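Local coordinates for protein Isomerase/lactonizing enzyme (Agrobacterium fabrum str. C58, PDB 2NQL) that belongs to the mandelate racemase/muconate lactonizing branch of the enolase superfamily and binds a sodium ion in its barrel domain, at residues His344-Phe347 / Glu348-Arg352; Trp217-Pro221 / Glu222-Glu226; Met358-Glu362 / Gly363-Leu367. All blocks are in the same frame, centred on the assembly; numbering follows the deposited sequence. Where two conformers were deposited one is given.

Interaction 1 (His344-Phe347 / Glu348-Arg352); sequences HSIF and EPNRR
The short helix 344-347, which follows barrel strand 340-342, meets the residues after it here through contacts chiefly of the i to i+4 kind. Glu-348 N donates to His-344 O at 3.0 Å, nearly straight at 168°. A water joins the two side chains, lying 2.7 Å from His-344 ND1 and donating a hydrogen bond to Glu-348 OE1, while His-344 NE2 is held by Gly-159 O. Two residues further, Asn-350 N makes two weak bonds, to Ile-346 O and Phe-347 O. Pro-349, with no N-H to give, sets its CD 3.2 Å from Ser-345 O. A second water donates to Ile-346 O and, weakly, to Asn-350 OD1; the amide's other end, ND2, binds Gly-319 O. Phe-347 has CG anti to its backbone N (chi1 -172°), and its ring edge, at CE2, reaches one face of the Arg-351 guanidinium, 3.9 Å from NH2. The two planes stand at 90°, an edge-on approach to the cation, whose NH2 is claimed by Asp-359. The whole belongs to the segment that follows strand 340-342 on the enolase-type barrel, with the Ile-346 side chain about 13 Å from the bound sodium ion.

Interaction 2 (Trp217-Pro221 / Glu222-Glu226); sequences WNQTP and ERALE
Capping bonds come first, because Thr-220 is the N-cap of helix 221-231 and meets the first turn with two oxygens. Its OG1 accepts from Arg-223 N at 3.2 Å (159°), the classic side-chain cap; with chi1 at 56°, OG1 sits between the backbone N and the carbonyl carbon, which turns it toward Arg-223 N. Its carbonyl takes the next donor: Ala-224 N lies 2.9 Å from Thr-220 O, the bond almost straight at 175°. Leu-225 N then bonds to Pro-221 O at 3.0 Å and the regular helical pattern is under way. Pro-221 stands at the first helical position, where a missing N-H is tolerated.

Among the charged groups, Glu-222 bends at chi2 and folds back alongside the proline ring, bringing OE1 to 3.9 Å from Pro-221 CG; its other oxygen, OE2, forms a salt bridge with Lys-253. Arg-223 reaches along the helix to Glu-226, NH1 to OE1 at 3.0 Å, meeting the carboxylate on its anti side.

Apolar contacts are few. Gln-219 lays its CB 3.9 Å from Ala-224 CB, and both Ala-224 and Pro-221 pack on Val-254 of helix 248-255.

The chemistry implies a helix start in which the threonine OG1 offers Arg-223 N an acceptor in the first turn and the carbonyl of the same residue begins the helical series, while the acidic Glu-222 would probably interact favourably with the positive end of the helix dipole.

Interaction 3 (Met358-Glu362 / Gly363-Leu367); sequences MDCRE and GRYHL. With SO4 (sulfate ion), chain C.
Strands 359-361 and 364-366 run antiparallel, their axes 4.4 Å apart at closest approach, and form a two-residue hairpin closed by a type I' turn from Arg-361 to Arg-364. Asp-359 pairs with His-366, and Arg-361 with Arg-364, through two backbone bonds each; the shortest joins His-366 N to Asp-359 O at 2.7 Å. Glu-362 and Gly-363 fill the corner with positive phi.

On the face carrying Asp-359, Arg-361, Arg-364 and His-366, the Arg-361 guanidinium lies flat on the imidazole of His-366, centres 4.0 Å apart and planes 11° from parallel. Its chi1 of 57° turns CG back between the backbone N and the carbonyl carbon, and the extended chain then carries the guanidinium across to His-366. Asp-359 fixes the rotation of the group: NH1 donates to OD2 at 2.8 Å in the guanidinium plane, while OD1 serves Arg-351. A water donates a hydrogen bond to Arg-361 O and lies 2.7 Å from His-366 NE2, in the ring plane. Arg-364, bent at chi3, swings away and holds a sulfate ion, probably from the crystallisation liquor, edge-on, NH2 to O3 at 2.8 Å and NH1 to O2 at 2.9 Å.

The other face bears Cys-360 and Tyr-365. The sulfur stands over the ring, SG 4.2 Å from its centroid and 8° off the normal, a sulfur-aromatic contact; Tyr-365 OH reaches Glu-341 O.

Strand 364-366 pairs antiparallel with barrel strand 152-158, placing Cys-360 and Tyr-365 on Ala-155, while Met-358, Tyr-365 and Leu-367 meet Leu-328 of helix 322-331.

From the N terminus, the three contacts follow in series, none crossing or enclosing another, and each is a local contact within one continuous stretch. Interaction 2 closes first, leading from the loop after barrel strand 210-214 into helix 221-231. Interaction 1 comes much later, as the chain leaves strand 340-342 and heads toward the hairpin of interaction 3, which returns to the strand at which the barrel starts. Interactions 1 and 3 touch: Arg-351 NH2 meets Asp-359 OD1 in a salt bridge of 2.7 Å, and Phe-347 packs on Met-358 and Asp-359. Interaction 2 lies apart, its centre about 34 Å from the centres of both others.

Interaction 1 (His344-Phe347 / Glu348-Arg352)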
ATOM      1  N   HIS A 344     -12.569  -7.870  24.268  1.00 21.69           N
ATOM      2  CA  HIS A 344     -12.998  -7.468  25.591  1.00 21.67           C
ATOM      3  C   HIS A 344     -11.948  -6.656  26.357  1.00 25.86           C
ATOM      4  O   HIS A 344     -12.272  -5.658  26.988  1.00 23.10           O
ATOM      5  CB  HIS A 344     -13.434  -8.714  26.375  1.00 28.82           C
ATOM      6  CG  HIS A 344     -12.394  -9.796  26.424  1.00 32.96           C
ATOM      7  ND1 HIS A 344     -11.528  -9.945  27.485  1.00 33.87           N
ATOM      8  CD2 HIS A 344     -12.061 -10.755  25.527  1.00 34.82           C
ATOM      9  CE1 HIS A 344     -10.725 -10.971  27.256  1.00 27.56           C
ATOM     10  NE2 HIS A 344     -11.026 -11.479  26.074  1.00 30.87           N
ATOM     11  N   SER A 345     -10.684  -7.064  26.227  1.00 23.73           N
ATOM     12  CA  SER A 345      -9.565  -6.496  26.959  1.00 25.41           C
ATOM     13  C   SER A 345      -9.237  -5.085  26.503  1.00 25.04           C
ATOM     14  O   SER A 345      -8.582  -4.347  27.223  1.00 24.56           O
ATOM     15  CB  SER A 345      -8.330  -7.340  26.667  1.00 26.93           C
ATOM     16  OG  SER A 345      -8.516  -8.686  27.056  1.00 35.97           O
ATOM     17  N   ILE A 346      -9.653  -4.740  25.286  1.00 23.96           N
ATOM     18  CA  ILE A 346      -9.414  -3.404  24.736  1.00 19.17           C
ATOM     19  C   ILE A 346     -10.644  -2.526  25.000  1.00 22.50           C
ATOM     20  O   ILE A 346     -10.531  -1.382  25.446  1.00 23.76           O
ATOM     21  CB  ILE A 346      -9.153  -3.482  23.184  1.00 22.12           C
ATOM     22  CG1 ILE A 346      -7.938  -4.374  22.863  1.00 24.51           C
ATOM     23  CG2 ILE A 346      -8.980  -2.069  22.581  1.00 23.93           C
ATOM     24  CD1 ILE A 346      -6.607  -3.901  23.481  1.00 36.05           C
ATOM     25  N   PHE A 347     -11.819  -3.084  24.699  1.00 19.91           N
ATOM     26  CA  PHE A 347     -13.091  -2.390  24.787  1.00 21.85           C
ATOM     27  C   PHE A 347     -13.387  -1.894  26.198  1.00 21.72           C
ATOM     28  O   PHE A 347     -13.753  -0.736  26.379  1.00 24.95           O
ATOM     29  CB  PHE A 347     -14.211  -3.311  24.287  1.00 20.46           C
ATOM     30  CG  PHE A 347     -15.562  -2.643  24.151  1.00 21.34           C
ATOM     31  CD1 PHE A 347     -15.980  -2.148  22.913  1.00 21.11           C
ATOM     32  CD2 PHE A 347     -16.424  -2.513  25.249  1.00 21.34           C
ATOM     33  CE1 PHE A 347     -17.223  -1.528  22.764  1.00 22.21           C
ATOM     34  CE2 PHE A 347     -17.679  -1.889  25.112  1.00 24.64           C
ATOM     35  CZ  PHE A 347     -18.088  -1.406  23.872  1.00 23.10           C
ATOM     36  N   GLU A 348     -13.257  -2.783  27.188  1.00 24.11           N
ATOM     37  CA  GLU A 348     -13.591  -2.431  28.575  1.00 21.34           C
ATOM     38  C   GLU A 348     -12.849  -1.205  29.126  1.00 23.46           C
ATOM     39  O   GLU A 348     -13.504  -0.220  29.495  1.00 26.33           O
ATOM     40  CB  GLU A 348     -13.615  -3.673  29.503  1.00 21.26           C
ATOM     41  CG  GLU A 348     -14.718  -4.658  29.087  1.00 27.46           C
ATOM     42  CD  GLU A 348     -14.738  -5.975  29.883  1.00 32.79           C
ATOM     43  OE1 GLU A 348     -13.660  -6.534  30.216  1.00 35.65           O
ATOM     44  OE2 GLU A 348     -15.861  -6.447  30.153  1.00 43.83           O
ATOM     45  N   PRO A 349     -11.488  -1.207  29.110  1.00 30.75           N
ATOM     46  CA  PRO A 349     -10.742  -0.014  29.539  1.00 28.70           C
ATOM     47  C   PRO A 349     -10.999   1.280  28.776  1.00 30.41           C
ATOM     48  O   PRO A 349     -10.880   2.359  29.377  1.00 37.02           O
ATOM     49  CB  PRO A 349      -9.278  -0.414  29.363  1.00 30.95           C
ATOM     50  CG  PRO A 349      -9.254  -1.845  29.298  1.00 28.99           C
ATOM     51  CD  PRO A 349     -10.564  -2.286  28.723  1.00 25.87           C
ATOM     52  N   ASN A 350     -11.340   1.225  27.489  1.00 26.31           N
ATOM     53  CA  ASN A 350     -11.564   2.452  26.742  0.50 29.60           C
ATOM     54  C   ASN A 350     -12.979   3.092  26.821  1.00 28.42           C
ATOM     55  O   ASN A 350     -13.239   4.108  26.191  1.00 25.88           O
ATOM     56  CB  ASN A 350     -10.984   2.318  25.318  0.50 38.53           C
ATOM     57  CG  ASN A 350      -9.500   1.853  25.313  0.50 29.79           C
ATOM     58  OD1 ASN A 350      -8.844   1.730  26.365  0.50 22.70           O
ATOM     59  ND2 ASN A 350      -8.982   1.570  24.126  0.50 20.98           N
ATOM     60  N   ARG A 351     -13.878   2.518  27.644  1.00 23.76           N
ATOM     61  CA  ARG A 351     -15.155   3.192  27.938  1.00 26.94           C
ATOM     62  C   ARG A 351     -14.907   4.617  28.470  1.00 21.78           C
ATOM     63  O   ARG A 351     -15.632   5.554  28.130  1.00 26.99           O
ATOM     64  CB  ARG A 351     -15.986   2.396  28.961  1.00 23.97           C
ATOM     65  CG  ARG A 351     -16.765   1.232  28.369  1.00 24.75           C
ATOM     66  CD  ARG A 351     -17.894   0.803  29.328  1.00 32.90           C
ATOM     67  NE  ARG A 351     -18.654  -0.367  28.867  1.00 30.03           N
ATOM     68  CZ  ARG A 351     -18.301  -1.608  29.163  1.00 31.86           C
ATOM     69  NH1 ARG A 351     -17.206  -1.803  29.883  1.00 33.13           N
ATOM     70  NH2 ARG A 351     -19.013  -2.652  28.744  1.00 23.37           N
ATOM     71  N   ARG A 352     -13.854   4.752  29.283  1.00 22.21           N
ATOM     72  CA  ARG A 352     -13.439   6.013  29.879  1.00 24.36           C
ATOM     73  C   ARG A 352     -12.972   7.027  28.846  1.00 20.55           C
ATOM     74  O   ARG A 352     -12.942   8.218  29.124  1.00 21.16           O
ATOM     75  CB  ARG A 352     -12.276   5.771  30.835  1.00 25.51           C
ATOM     76  CG  ARG A 352     -12.716   5.611  32.242  1.00 35.25           C
ATOM     77  CD  ARG A 352     -11.604   5.069  33.106  1.00 34.83           C
ATOM     78  NE  ARG A 352     -12.096   3.896  33.826  1.00 41.87           N
ATOM     79  CZ  ARG A 352     -11.729   2.644  33.555  1.00 41.53           C
ATOM     80  NH1 ARG A 352     -12.254   1.645  34.251  1.00 41.20           N
ATOM     81  NH2 ARG A 352     -10.845   2.385  32.585  1.00 37.49           N
TER
HETATM   82  O   HOH W   1     -11.585  -8.148  29.493  1.00 38.52           O
HETATM   83  O   HOH W   2      -7.686  -0.665  25.583  1.00 54.46           O

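Interaction 2 (Trp217-Pro221 / Glu222-Glu226)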
ATOM      1  N   TRP A 217      -1.562 -16.507   9.304  1.00 23.45           N
ATOM      2  CA  TRP A 217      -0.759 -16.348   8.064  1.00 28.10           C
ATOM      3  C   TRP A 217       0.447 -17.278   7.788  1.00 32.34           C
ATOM      4  O   TRP A 217       0.649 -17.671   6.649  1.00 34.38           O
ATOM      5  CB  TRP A 217      -0.332 -14.891   7.832  1.00 25.21           C
ATOM      6  CG  TRP A 217      -1.441 -13.899   7.840  1.00 22.69           C
ATOM      7  CD1 TRP A 217      -2.285 -13.588   6.789  1.00 26.51           C
ATOM      8  CD2 TRP A 217      -1.811 -13.038   8.921  1.00 24.42           C
ATOM      9  NE1 TRP A 217      -3.155 -12.588   7.165  1.00 25.05           N
ATOM     10  CE2 TRP A 217      -2.899 -12.241   8.467  1.00 24.06           C
ATOM     11  CE3 TRP A 217      -1.347 -12.867  10.240  1.00 22.36           C
ATOM     12  CZ2 TRP A 217      -3.515 -11.287   9.279  1.00 26.13           C
ATOM     13  CZ3 TRP A 217      -1.967 -11.921  11.045  1.00 24.90           C
ATOM     14  CH2 TRP A 217      -3.033 -11.134  10.554  1.00 26.95           C
ATOM     15  N   ASN A 218       1.260 -17.574   8.808  1.00 32.40           N
ATOM     16  CA  ASN A 218       2.614 -18.090   8.590  0.50 34.96           C
ATOM     17  C   ASN A 218       2.657 -19.601   8.375  1.00 31.82           C
ATOM     18  O   ASN A 218       3.259 -20.357   9.146  1.00 32.38           O
ATOM     19  CB  ASN A 218       3.624 -17.571   9.637  0.50 37.00           C
ATOM     20  CG  ASN A 218       3.290 -17.983  11.071  0.50 34.65           C
ATOM     21  OD1 ASN A 218       2.125 -18.159  11.440  0.50 47.12           O
ATOM     22  ND2 ASN A 218       4.333 -18.125  11.893  0.50 31.82           N
ATOM     23  N   GLN A 219       1.982 -20.023   7.305  1.00 33.09           N
ATOM     24  CA  GLN A 219       1.930 -21.415   6.830  1.00 35.00           C
ATOM     25  C   GLN A 219       2.080 -21.397   5.328  1.00 32.51           C
ATOM     26  O   GLN A 219       1.549 -20.509   4.640  1.00 38.13           O
ATOM     27  CB  GLN A 219       0.544 -22.047   7.050  1.00 38.60           C
ATOM     28  CG  GLN A 219       0.250 -22.560   8.394  1.00 33.28           C
ATOM     29  CD  GLN A 219      -0.205 -21.468   9.304  1.00 33.07           C
ATOM     30  OE1 GLN A 219      -0.991 -20.581   8.915  1.00 38.32           O
ATOM     31  NE2 GLN A 219       0.288 -21.498  10.522  1.00 28.11           N
ATOM     32  N   THR A 220       2.738 -22.426   4.778  1.00 34.64           N
ATOM     33  CA  THR A 220       2.479 -22.884   3.415  0.50 30.75           C
ATOM     34  C   THR A 220       1.076 -23.373   3.255  1.00 27.06           C
ATOM     35  O   THR A 220       0.530 -23.828   4.199  1.00 33.26           O
ATOM     36  CB  THR A 220       3.406 -24.041   2.969  0.50 36.30           C
ATOM     37  OG1 THR A 220       3.300 -25.114   3.881  0.50 47.91           O
ATOM     38  CG2 THR A 220       4.815 -23.606   2.907  0.50 21.98           C
ATOM     39  N   PRO A 221       0.517 -23.306   2.072  1.00 30.18           N
ATOM     40  CA  PRO A 221      -0.838 -23.885   1.887  1.00 31.38           C
ATOM     41  C   PRO A 221      -1.039 -25.336   2.315  1.00 36.57           C
ATOM     42  O   PRO A 221      -2.106 -25.687   2.849  1.00 33.84           O
ATOM     43  CB  PRO A 221      -1.120 -23.723   0.393  1.00 32.66           C
ATOM     44  CG  PRO A 221       0.078 -23.103  -0.200  1.00 29.82           C
ATOM     45  CD  PRO A 221       0.959 -22.576   0.867  1.00 31.44           C
ATOM     46  N   GLU A 222      -0.010 -26.150   2.089  1.00 36.23           N
ATOM     47  CA  GLU A 222      -0.024 -27.560   2.425  1.00 33.57           C
ATOM     48  C   GLU A 222      -0.050 -27.759   3.938  1.00 28.44           C
ATOM     49  O   GLU A 222      -0.863 -28.535   4.444  1.00 33.35           O
ATOM     50  CB  GLU A 222       1.164 -28.273   1.760  1.00 38.54           C
ATOM     51  CG  GLU A 222       1.026 -28.394   0.221  1.00 43.51           C
ATOM     52  CD  GLU A 222       1.404 -27.120  -0.554  1.00 44.92           C
ATOM     53  OE1 GLU A 222       2.256 -26.343  -0.082  1.00 43.28           O
ATOM     54  OE2 GLU A 222       0.843 -26.887  -1.643  1.00 45.38           O
ATOM     55  N   ARG A 223       0.800 -27.027   4.659  1.00 30.82           N
ATOM     56  CA  ARG A 223       0.785 -27.016   6.134  1.00 32.22           C
ATOM     57  C   ARG A 223      -0.526 -26.471   6.714  1.00 29.80           C
ATOM     58  O   ARG A 223      -1.051 -27.033   7.678  1.00 31.54           O
ATOM     59  CB  ARG A 223       1.954 -26.210   6.691  1.00 28.61           C
ATOM     60  CG  ARG A 223       2.093 -26.208   8.211  1.00 36.04           C
ATOM     61  CD  ARG A 223       2.162 -27.625   8.741  1.00 42.75           C
ATOM     62  NE  ARG A 223       2.479 -27.677  10.162  1.00 45.28           N
ATOM     63  CZ  ARG A 223       2.192 -28.713  10.947  1.00 49.05           C
ATOM     64  NH1 ARG A 223       1.565 -29.784  10.453  1.00 38.08           N
ATOM     65  NH2 ARG A 223       2.530 -28.674  12.227  1.00 44.95           N
ATOM     66  N   ALA A 224      -1.020 -25.373   6.140  1.00 35.89           N
ATOM     67  CA  ALA A 224      -2.342 -24.839   6.477  1.00 32.16           C
ATOM     68  C   ALA A 224      -3.415 -25.927   6.412  1.00 38.34           C
ATOM     69  O   ALA A 224      -4.138 -26.142   7.393  1.00 31.13           O
ATOM     70  CB  ALA A 224      -2.703 -23.662   5.577  1.00 32.01           C
ATOM     71  N   LEU A 225      -3.482 -26.638   5.285  1.00 34.57           N
ATOM     72  CA  LEU A 225      -4.429 -27.758   5.132  1.00 35.01           C
ATOM     73  C   LEU A 225      -4.258 -28.890   6.148  1.00 33.87           C
ATOM     74  O   LEU A 225      -5.248 -29.423   6.648  1.00 34.69           O
ATOM     75  CB  LEU A 225      -4.404 -28.317   3.715  1.00 30.13           C
ATOM     76  CG  LEU A 225      -5.019 -27.433   2.645  1.00 29.90           C
ATOM     77  CD1 LEU A 225      -4.518 -27.840   1.270  1.00 33.79           C
ATOM     78  CD2 LEU A 225      -6.521 -27.440   2.737  1.00 30.90           C
ATOM     79  N   GLU A 226      -3.002 -29.239   6.451  1.00 35.38           N
ATOM     80  CA  GLU A 226      -2.688 -30.237   7.469  1.00 35.08           C
ATOM     81  C   GLU A 226      -3.253 -29.871   8.837  1.00 40.66           C
ATOM     82  O   GLU A 226      -3.837 -30.715   9.530  1.00 36.01           O
ATOM     83  CB  GLU A 226      -1.175 -30.410   7.602  1.00 39.31           C
ATOM     84  CG  GLU A 226      -0.523 -31.242   6.516  1.00 50.07           C
ATOM     85  CD  GLU A 226       0.992 -31.190   6.598  1.00 57.32           C
ATOM     86  OE1 GLU A 226       1.530 -31.062   7.721  1.00 47.18           O
ATOM     87  OE2 GLU A 226       1.646 -31.274   5.538  1.00 61.46           O
TER

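Interaction 3 (Met358-Glu362 / Gly363-Leu367)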
ATOM      1  N   MET A 358     -21.925   3.254  23.399  1.00 24.22           N
ATOM      2  CA  MET A 358     -21.561   2.039  22.688  1.00 21.23           C
ATOM      3  C   MET A 358     -21.298   0.943  23.738  1.00 21.04           C
ATOM      4  O   MET A 358     -20.503   1.154  24.660  1.00 23.10           O
ATOM      5  CB  MET A 358     -20.282   2.291  21.862  1.00 19.40           C
ATOM      6  CG  MET A 358     -19.776   1.052  21.161  1.00 24.09           C
ATOM      7  SD  MET A 358     -18.475   1.368  19.929  1.00 23.93           S
ATOM      8  CE  MET A 358     -17.195   2.136  20.918  1.00 25.07           C
ATOM      9  N   ASP A 359     -21.946  -0.215  23.612  1.00 22.63           N
ATOM     10  CA  ASP A 359     -21.743  -1.280  24.598  1.00 20.44           C
ATOM     11  C   ASP A 359     -21.615  -2.646  23.948  1.00 20.78           C
ATOM     12  O   ASP A 359     -21.996  -2.838  22.791  1.00 19.41           O
ATOM     13  CB  ASP A 359     -22.851  -1.271  25.685  1.00 22.51           C
ATOM     14  CG  ASP A 359     -22.418  -1.959  26.987  1.00 27.15           C
ATOM     15  OD1 ASP A 359     -21.197  -2.229  27.192  1.00 23.22           O
ATOM     16  OD2 ASP A 359     -23.311  -2.233  27.812  1.00 28.25           O
ATOM     17  N   CYS A 360     -21.066  -3.594  24.702  1.00 19.62           N
ATOM     18  CA  CYS A 360     -21.156  -4.992  24.331  1.00 18.87           C
ATOM     19  C   CYS A 360     -21.410  -5.802  25.600  1.00 21.27           C
ATOM     20  O   CYS A 360     -20.644  -5.692  26.554  1.00 23.53           O
ATOM     21  CB  CYS A 360     -19.838  -5.424  23.688  1.00 20.67           C
ATOM     22  SG  CYS A 360     -19.879  -7.082  22.984  1.00 26.03           S
ATOM     23  N   ARG A 361     -22.510  -6.553  25.617  1.00 23.65           N
ATOM     24  CA  ARG A 361     -22.831  -7.416  26.754  1.00 24.00           C
ATOM     25  C   ARG A 361     -23.678  -8.611  26.322  1.00 24.30           C
ATOM     26  O   ARG A 361     -24.403  -8.544  25.327  1.00 21.52           O
ATOM     27  CB  ARG A 361     -23.480  -6.616  27.899  1.00 26.88           C
ATOM     28  CG  ARG A 361     -24.724  -5.878  27.530  1.00 28.89           C
ATOM     29  CD  ARG A 361     -25.215  -4.892  28.630  1.00 22.90           C
ATOM     30  NE  ARG A 361     -26.572  -4.495  28.252  1.00 26.69           N
ATOM     31  CZ  ARG A 361     -26.914  -3.394  27.576  1.00 27.68           C
ATOM     32  NH1 ARG A 361     -26.013  -2.477  27.220  1.00 25.58           N
ATOM     33  NH2 ARG A 361     -28.193  -3.195  27.282  1.00 29.14           N
ATOM     34  N   GLU A 362     -23.536  -9.717  27.057  1.00 24.86           N
ATOM     35  CA  GLU A 362     -24.302 -10.955  26.803  1.00 23.82           C
ATOM     36  C   GLU A 362     -24.244 -11.387  25.345  1.00 21.80           C
ATOM     37  O   GLU A 362     -25.266 -11.729  24.713  1.00 23.32           O
ATOM     38  CB  GLU A 362     -25.754 -10.784  27.254  1.00 29.46           C
ATOM     39  CG  GLU A 362     -26.437 -12.083  27.675  1.00 41.45           C
ATOM     40  CD  GLU A 362     -27.760 -11.823  28.363  1.00 61.31           C
ATOM     41  OE1 GLU A 362     -28.590 -11.082  27.795  1.00 60.80           O
ATOM     42  OE2 GLU A 362     -27.964 -12.342  29.480  1.00 65.58           O
ATOM     43  N   GLY A 363     -23.031 -11.331  24.791  1.00 22.77           N
ATOM     44  CA  GLY A 363     -22.824 -11.780  23.438  1.00 22.95           C
ATOM     45  C   GLY A 363     -23.313 -10.873  22.329  1.00 20.38           C
ATOM     46  O   GLY A 363     -23.414 -11.328  21.183  1.00 22.33           O
ATOM     47  N   ARG A 364     -23.636  -9.608  22.639  1.00 21.70           N
ATOM     48  CA  ARG A 364     -24.136  -8.679  21.596  1.00 20.06           C
ATOM     49  C   ARG A 364     -23.578  -7.255  21.750  1.00 17.49           C
ATOM     50  O   ARG A 364     -23.553  -6.700  22.846  1.00 20.70           O
ATOM     51  CB  ARG A 364     -25.668  -8.572  21.563  1.00 23.70           C
ATOM     52  CG  ARG A 364     -26.425  -9.865  21.311  1.00 28.79           C
ATOM     53  CD  ARG A 364     -27.920  -9.660  21.358  1.00 28.25           C
ATOM     54  NE  ARG A 364     -28.453  -8.935  20.208  1.00 26.09           N
ATOM     55  CZ  ARG A 364     -28.605  -9.428  18.979  1.00 20.71           C
ATOM     56  NH1 ARG A 364     -28.260 -10.683  18.680  1.00 23.80           N
ATOM     57  NH2 ARG A 364     -29.120  -8.651  18.035  1.00 24.52           N
ATOM     58  N   TYR A 365     -23.191  -6.654  20.624  1.00 23.30           N
ATOM     59  CA  TYR A 365     -22.934  -5.219  20.578  1.00 20.53           C
ATOM     60  C   TYR A 365     -24.250  -4.474  20.618  1.00 21.11           C
ATOM     61  O   TYR A 365     -25.218  -4.889  19.979  1.00 20.65           O
ATOM     62  CB  TYR A 365     -22.235  -4.844  19.271  1.00 17.75           C
ATOM     63  CG  TYR A 365     -20.750  -5.028  19.305  1.00 18.85           C
ATOM     64  CD1 TYR A 365     -19.932  -4.122  19.998  1.00 17.90           C
ATOM     65  CD2 TYR A 365     -20.147  -6.083  18.620  1.00 18.59           C
ATOM     66  CE1 TYR A 365     -18.547  -4.256  20.004  1.00 21.12           C
ATOM     67  CE2 TYR A 365     -18.755  -6.218  18.607  1.00 18.71           C
ATOM     68  CZ  TYR A 365     -17.968  -5.293  19.313  1.00 17.00           C
ATOM     69  OH  TYR A 365     -16.607  -5.410  19.316  1.00 17.56           O
ATOM     70  N   HIS A 366     -24.253  -3.386  21.374  1.00 19.35           N
ATOM     71  CA  HIS A 366     -25.320  -2.387  21.379  1.00 22.27           C
ATOM     72  C   HIS A 366     -24.821  -1.047  20.856  1.00 19.37           C
ATOM     73  O   HIS A 366     -23.907  -0.426  21.434  1.00 22.06           O
ATOM     74  CB  HIS A 366     -25.839  -2.204  22.807  1.00 22.48           C
ATOM     75  CG  HIS A 366     -26.485  -3.433  23.356  1.00 25.11           C
ATOM     76  ND1 HIS A 366     -27.850  -3.583  23.421  1.00 31.45           N
ATOM     77  CD2 HIS A 366     -25.954  -4.596  23.806  1.00 26.26           C
ATOM     78  CE1 HIS A 366     -28.135  -4.773  23.925  1.00 33.29           C
ATOM     79  NE2 HIS A 366     -27.001  -5.411  24.159  1.00 24.03           N
ATOM     80  N   LEU A 367     -25.445  -0.590  19.776  1.00 20.53           N
ATOM     81  CA  LEU A 367     -24.926   0.569  19.039  1.00 18.99           C
ATOM     82  C   LEU A 367     -25.260   1.870  19.755  1.00 24.76           C
ATOM     83  O   LEU A 367     -26.282   1.938  20.441  1.00 21.68           O
ATOM     84  CB  LEU A 367     -25.513   0.586  17.621  1.00 19.87           C
ATOM     85  CG  LEU A 367     -24.653  -0.250  16.657  1.00 28.69           C
ATOM     86  CD1 LEU A 367     -24.720  -1.767  16.854  1.00 25.00           C
ATOM     87  CD2 LEU A 367     -24.943   0.113  15.259  1.00 27.66           C
TER
HETATM   88  S   SO4 C1002     -29.161 -11.160  15.147  1.00 54.45           S
HETATM   89  O1  SO4 C1002     -28.427 -11.558  13.933  1.00 48.46           O
HETATM   90  O2  SO4 C1002     -28.847 -12.090  16.233  1.00 43.24           O
HETATM   91  O3  SO4 C1002     -28.755  -9.810  15.528  1.00 43.12           O
HETATM   92  O4  SO4 C1002     -30.609 -11.161  14.899  1.00 62.15           O
HETATM   93  O   HOH W   3     -27.069  -7.951  25.095  1.00 31.39           O